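Local coordinates for protein diguanylate cyclase (Pseudomonas aeruginosa, PDB 5M3C) that belongs to the diguanylate cyclase family and contains a GGDEF domain that holds GTP and calcium and an EAL domain that binds calcium, at residues 333-338 against 352-357; 356-361 against 369-374. All coordinates share one frame; numbering follows the deposited sequence.

Interaction 1. Residues 333-338 against 352-357; sequences FGTGYS and KIDKSF
The ring of Phe357 turns its edge to the backbone of 333-338, with Thr335 N in the ring plane and Gly334 O 3.3 Å from Phe357 CZ. Over one face, above the ring centre, lies its neighbour Ser356 OG. CG anti to the carbonyl carbon (chi1 -54°) swings the ring out toward the turn at Gly334. Glycine suits that turn: with phi 106° and psi -9°, a side chain would press on the carbonyl O of Phe333, and the ring edge lies close by. Phe333 and Ile353 form a parallel bridge. Phe333 N donates to Lys352 O (2.8 Å), and the return bond from Asp354 N to Phe333 O is weak at 3.3 Å. Past the bridge, Thr335 lies beside Asp354, the two side chains crossing at about a right angle, though the modelled approach is too close to be taken literally. Asp354 is the N-cap residue of the short, weakly bonded helix 355-358: Asp354 OD2 accepts the capping bond from Ser356 N (3.2 Å), well above the carboxylate plane, and takes Ser356 OG (2.7 Å) on its anti lone pair. One oxygen is held by two donors; a short acidic side chain fits the start of a helix. Lys352 NZ reaches away to a salt bridge with Glu301, a calcium ligand, and to Gln408. The contact joins the C-terminal ends of neighbouring parallel strands 327-333 and 350-353 in the barrel-like EAL fold. Helix 304-307 borders the loop through Glu304, helix 365-380 packs on Phe357, and Tyr337 and Ser338 extend into an antiparallel ladder with the second subunit.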
loop_
_atom_site.group_PDB
_atom_site.type_symbol
_atom_site.label_atom_id
_atom_site.label_comp_id
_atom_site.label_asym_id
_atom_site.label_seq_id
_atom_site.Cartn_x
_atom_site.Cartn_y
_atom_site.Cartn_z
ATOM N N PHE B 333 4.267 -13.345 -8.059
ATOM C CA PHE B 333 3.257 -13.513 -7.016
ATOM C C PHE B 333 3.809 -14.069 -5.707
ATOM O O PHE B 333 4.598 -15.014 -5.705
ATOM C CB PHE B 333 2.129 -14.418 -7.506
ATOM C CG PHE B 333 0.964 -14.487 -6.564
ATOM C CD1 PHE B 333 0.012 -13.483 -6.546
ATOM C CD2 PHE B 333 0.824 -15.551 -5.688
ATOM C CE1 PHE B 333 -1.061 -13.541 -5.678
ATOM C CE2 PHE B 333 -0.247 -15.615 -4.817
ATOM C CZ PHE B 333 -1.192 -14.608 -4.812
ATOM N N GLY B 334 3.380 -13.473 -4.596
ATOM C CA GLY B 334 3.665 -14.007 -3.267
ATOM C C GLY B 334 4.707 -13.251 -2.462
ATOM O O GLY B 334 4.887 -13.518 -1.275
ATOM N N THR B 335 5.383 -12.297 -3.096
ATOM C CA THR B 335 6.529 -11.621 -2.482
ATOM C C THR B 335 6.170 -10.778 -1.255
ATOM O O THR B 335 6.684 -11.016 -0.159
ATOM C CB THR B 335 7.249 -10.718 -3.498
ATOM O OG1 THR B 335 6.288 -9.918 -4.198
ATOM C CG2 THR B 335 8.029 -11.555 -4.497
ATOM N N GLY B 336 5.298 -9.792 -1.441
ATOM C CA GLY B 336 4.970 -8.851 -0.372
ATOM C C GLY B 336 3.579 -9.029 0.208
ATOM O O GLY B 336 3.096 -10.152 0.363
ATOM N N TYR B 337 2.939 -7.910 0.538
ATOM C CA TYR B 337 1.590 -7.918 1.096
ATOM C C TYR B 337 0.539 -7.853 -0.006
ATOM O O TYR B 337 0.582 -6.972 -0.862
ATOM C CB TYR B 337 1.407 -6.743 2.059
ATOM C CG TYR B 337 2.004 -6.986 3.424
ATOM C CD1 TYR B 337 3.378 -7.106 3.591
ATOM C CD2 TYR B 337 1.193 -7.100 4.548
ATOM C CE1 TYR B 337 3.930 -7.335 4.841
ATOM C CE2 TYR B 337 1.735 -7.327 5.802
ATOM C CZ TYR B 337 3.104 -7.446 5.942
ATOM O OH TYR B 337 3.651 -7.673 7.187
ATOM N N SER B 338 -0.405 -8.787 0.024
ATOM C CA SER B 338 -1.463 -8.840 -0.978
ATOM C C SER B 338 -2.816 -9.091 -0.316
ATOM O O SER B 338 -2.896 -9.269 0.898
ATOM C CB SER B 338 -1.168 -9.935 -2.005
ATOM O OG SER B 338 -1.222 -11.222 -1.411
ATOM N N LYS B 352 1.718 -16.522 -11.582
ATOM C CA LYS B 352 3.157 -16.730 -11.730
ATOM C C LYS B 352 3.912 -16.601 -10.405
ATOM O O LYS B 352 3.974 -15.522 -9.808
ATOM C CB LYS B 352 3.724 -15.757 -12.763
ATOM C CG LYS B 352 2.922 -15.711 -14.056
ATOM C CD LYS B 352 3.756 -15.207 -15.222
ATOM C CE LYS B 352 4.776 -16.245 -15.663
ATOM N NZ LYS B 352 5.503 -15.834 -16.895
ATOM N N ILE B 353 4.496 -17.712 -9.961
ATOM C CA ILE B 353 5.230 -17.747 -8.698
ATOM C C ILE B 353 6.560 -17.015 -8.838
ATOM O O ILE B 353 7.358 -17.339 -9.715
ATOM C CB ILE B 353 5.513 -19.191 -8.243
ATOM C CG1 ILE B 353 4.228 -20.023 -8.271
ATOM C CG2 ILE B 353 6.130 -19.193 -6.851
ATOM C CD1 ILE B 353 4.418 -21.466 -7.854
ATOM N N ASP B 354 6.794 -16.040 -7.964
ATOM C CA ASP B 354 8.008 -15.223 -8.011
ATOM C C ASP B 354 9.281 -16.071 -8.016
ATOM O O ASP B 354 9.320 -17.159 -7.441
ATOM C CB ASP B 354 8.040 -14.259 -6.823
ATOM C CG ASP B 354 9.101 -13.182 -6.972
ATOM O OD1 ASP B 354 9.000 -12.373 -7.918
ATOM O OD2 ASP B 354 10.027 -13.139 -6.136
ATOM N N LYS B 355 10.321 -15.551 -8.658
ATOM C CA LYS B 355 11.582 -16.271 -8.823
ATOM C C LYS B 355 12.320 -16.487 -7.503
ATOM O O LYS B 355 13.198 -17.346 -7.413
ATOM C CB LYS B 355 12.492 -15.519 -9.800
ATOM N N SER B 356 11.970 -15.712 -6.483
ATOM C CA SER B 356 12.659 -15.792 -5.198
ATOM C C SER B 356 12.363 -17.100 -4.458
ATOM O O SER B 356 13.241 -17.663 -3.800
ATOM C CB SER B 356 12.283 -14.596 -4.319
ATOM O OG SER B 356 10.897 -14.589 -4.019
ATOM N N PHE B 357 11.129 -17.581 -4.570
ATOM C CA PHE B 357 10.711 -18.789 -3.861
ATOM C C PHE B 357 11.150 -20.060 -4.575
ATOM O O PHE B 357 11.341 -21.097 -3.948
ATOM C CB PHE B 357 9.192 -18.813 -3.695
ATOM C CG PHE B 357 8.636 -17.583 -3.044
ATOM C CD1 PHE B 357 9.004 -17.243 -1.751
ATOM C CD2 PHE B 357 7.743 -16.768 -3.719
ATOM C CE1 PHE B 357 8.497 -16.110 -1.146
ATOM C CE2 PHE B 357 7.230 -15.634 -3.120
ATOM C CZ PHE B 357 7.608 -15.304 -1.831
#

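Interaction 2. Residues 356-361 against 369-374; sequences SFIRGL and AITRAI
Phe357 presents to Ile370 the ring face opposite the one near Ser356 OG. The CG2 methyl of Ile370 sits over the ring centre, 3.7 Å from the centroid and 10° off the normal, a CH-pi contact. CG2 stands anti to the backbone N of Ile370 and leads onto the ring, while the longer CG1 branch heads away. Ile374, one helical turn on, brings its CD1 obliquely to Phe357 CD2 at 4.1 Å; between them the two branched isoleucines give an aromatic ring an apolar bed. Thr371 OG1 lies 3.4 Å from Phe357 O and beside Phe357 CB, without a hydrogen bond between them; that hydroxyl is hydrogen-bonded to Asp367 O within its own helix, so a small polar residue can sit here buried. Ile358, apolar and branched, faces the buried side toward Ile353. After the turn at Gly360, Leu361 meets Thr371 tip to tip, its CD2 4.0 Å from Thr371 OG1; its branched apolar end fills the buried site between Thr371 and Gln395, Phe398 and Leu399 of helix 393-401. The contact sets short helix 355-358 and its trailing turn against helix 365-380. Strand 350-353 packs against Ile358 and Ile374, and Ile370 also packs on Leu340 of the second subunit.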
loop_
_atom_site.group_PDB
_atom_site.type_symbol
_atom_site.label_atom_id
_atom_site.label_comp_id
_atom_site.label_asym_id
_atom_site.label_seq_id
_atom_site.Cartn_x
_atom_site.Cartn_y
_atom_site.Cartn_z
ATOM N N SER B 356 11.970 -15.712 -6.483
ATOM C CA SER B 356 12.659 -15.792 -5.198
ATOM C C SER B 356 12.363 -17.100 -4.458
ATOM O O SER B 356 13.241 -17.663 -3.800
ATOM C CB SER B 356 12.283 -14.596 -4.319
ATOM O OG SER B 356 10.897 -14.589 -4.019
ATOM N N PHE B 357 11.129 -17.581 -4.570
ATOM C CA PHE B 357 10.711 -18.789 -3.861
ATOM C C PHE B 357 11.150 -20.060 -4.575
ATOM O O PHE B 357 11.341 -21.097 -3.948
ATOM C CB PHE B 357 9.192 -18.813 -3.695
ATOM C CG PHE B 357 8.636 -17.583 -3.044
ATOM C CD1 PHE B 357 9.004 -17.243 -1.751
ATOM C CD2 PHE B 357 7.743 -16.768 -3.719
ATOM C CE1 PHE B 357 8.497 -16.110 -1.146
ATOM C CE2 PHE B 357 7.230 -15.634 -3.120
ATOM C CZ PHE B 357 7.608 -15.304 -1.831
ATOM N N ILE B 358 11.297 -19.979 -5.891
ATOM C CA ILE B 358 11.624 -21.152 -6.692
ATOM C C ILE B 358 13.132 -21.362 -6.823
ATOM O O ILE B 358 13.585 -22.473 -7.099
ATOM C CB ILE B 358 10.973 -21.058 -8.082
ATOM C CG1 ILE B 358 9.474 -21.325 -7.955
ATOM C CG2 ILE B 358 11.595 -22.058 -9.045
ATOM C CD1 ILE B 358 8.670 -20.847 -9.140
ATOM N N ARG B 359 13.906 -20.303 -6.607
ATOM C CA ARG B 359 15.361 -20.389 -6.720
ATOM C C ARG B 359 16.006 -21.043 -5.496
ATOM O O ARG B 359 17.189 -21.382 -5.522
ATOM C CB ARG B 359 15.967 -19.002 -6.959
ATOM C CG ARG B 359 15.919 -18.548 -8.411
ATOM N N GLY B 360 15.232 -21.224 -4.430
ATOM C CA GLY B 360 15.736 -21.862 -3.217
ATOM C C GLY B 360 15.412 -23.344 -3.153
ATOM O O GLY B 360 15.956 -24.076 -2.323
ATOM N N LEU B 361 14.525 -23.789 -4.039
ATOM C CA LEU B 361 14.079 -25.178 -4.047
ATOM C C LEU B 361 15.231 -26.131 -4.368
ATOM O O LEU B 361 16.043 -25.855 -5.251
ATOM C CB LEU B 361 12.951 -25.367 -5.063
ATOM C CG LEU B 361 11.703 -24.503 -4.857
ATOM C CD1 LEU B 361 10.729 -24.691 -6.010
ATOM C CD2 LEU B 361 11.028 -24.821 -3.533
ATOM N N ALA B 369 7.779 -24.147 1.648
ATOM C CA ALA B 369 6.472 -23.954 2.275
ATOM C C ALA B 369 5.621 -22.964 1.489
ATOM O O ALA B 369 4.442 -23.210 1.223
ATOM C CB ALA B 369 6.646 -23.470 3.707
ATOM N N ILE B 370 6.232 -21.843 1.122
ATOM C CA ILE B 370 5.545 -20.801 0.370
ATOM C C ILE B 370 5.150 -21.278 -1.020
ATOM O O ILE B 370 4.033 -21.039 -1.461
ATOM C CB ILE B 370 6.423 -19.547 0.221
ATOM C CG1 ILE B 370 6.832 -19.017 1.596
ATOM C CG2 ILE B 370 5.687 -18.477 -0.569
ATOM C CD1 ILE B 370 5.680 -18.873 2.567
ATOM N N THR B 371 6.069 -21.940 -1.714
ATOM C CA THR B 371 5.780 -22.453 -3.047
ATOM C C THR B 371 4.653 -23.477 -2.968
ATOM O O THR B 371 3.766 -23.511 -3.819
ATOM C CB THR B 371 7.022 -23.099 -3.692
ATOM O OG1 THR B 371 8.085 -22.139 -3.757
ATOM C CG2 THR B 371 6.702 -23.593 -5.095
ATOM N N ARG B 372 4.693 -24.304 -1.930
ATOM C CA ARG B 372 3.673 -25.323 -1.717
ATOM C C ARG B 372 2.338 -24.652 -1.387
ATOM O O ARG B 372 1.275 -25.128 -1.780
ATOM C CB ARG B 372 4.111 -26.256 -0.584
ATOM C CG ARG B 372 3.727 -27.717 -0.757
ATOM C CD ARG B 372 4.794 -28.623 -0.154
ATOM N NE ARG B 372 5.391 -28.043 1.050
ATOM C CZ ARG B 372 6.604 -28.342 1.511
ATOM N NH1 ARG B 372 7.371 -29.221 0.877
ATOM N NH2 ARG B 372 7.055 -27.752 2.611
ATOM N N ALA B 373 2.406 -23.533 -0.672
ATOM C CA ALA B 373 1.215 -22.765 -0.323
ATOM C C ALA B 373 0.591 -22.105 -1.548
ATOM O O ALA B 373 -0.616 -22.195 -1.767
ATOM C CB ALA B 373 1.562 -21.712 0.716
ATOM N N ILE B 374 1.421 -21.441 -2.342
ATOM C CA ILE B 374 0.961 -20.738 -3.533
ATOM C C ILE B 374 0.271 -21.680 -4.515
ATOM O O ILE B 374 -0.736 -21.316 -5.119
ATOM C CB ILE B 374 2.129 -20.047 -4.257
ATOM C CG1 ILE B 374 2.727 -18.952 -3.375
ATOM C CG2 ILE B 374 1.660 -19.450 -5.573
ATOM C CD1 ILE B 374 3.973 -18.319 -3.954
#

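In the fold
Interactions 1 and 2 follow one another along the chain, their centres about 9 Å apart, and share helix 355-358, the edge of the Phe357 ring serving interaction 1 and one of its faces interaction 2. Ile353 of strand 350-353 joins them further: Ile353 CG2 lies 3.7 Å from Ile374 CD1, and Ile353 CB is equally far from Ile358 CD1. Interaction 1 is the nearer to the metal of the EAL domain, the side chain of Lys352 being about 4 Å from the calcium bound by Glu210, Asn269, Glu301 and Asp331; in interaction 2 the side chain of Ile358 is about 12 Å from a bound calcium ion. Both contacts touch the second subunit, while GTP is bound in the other domain.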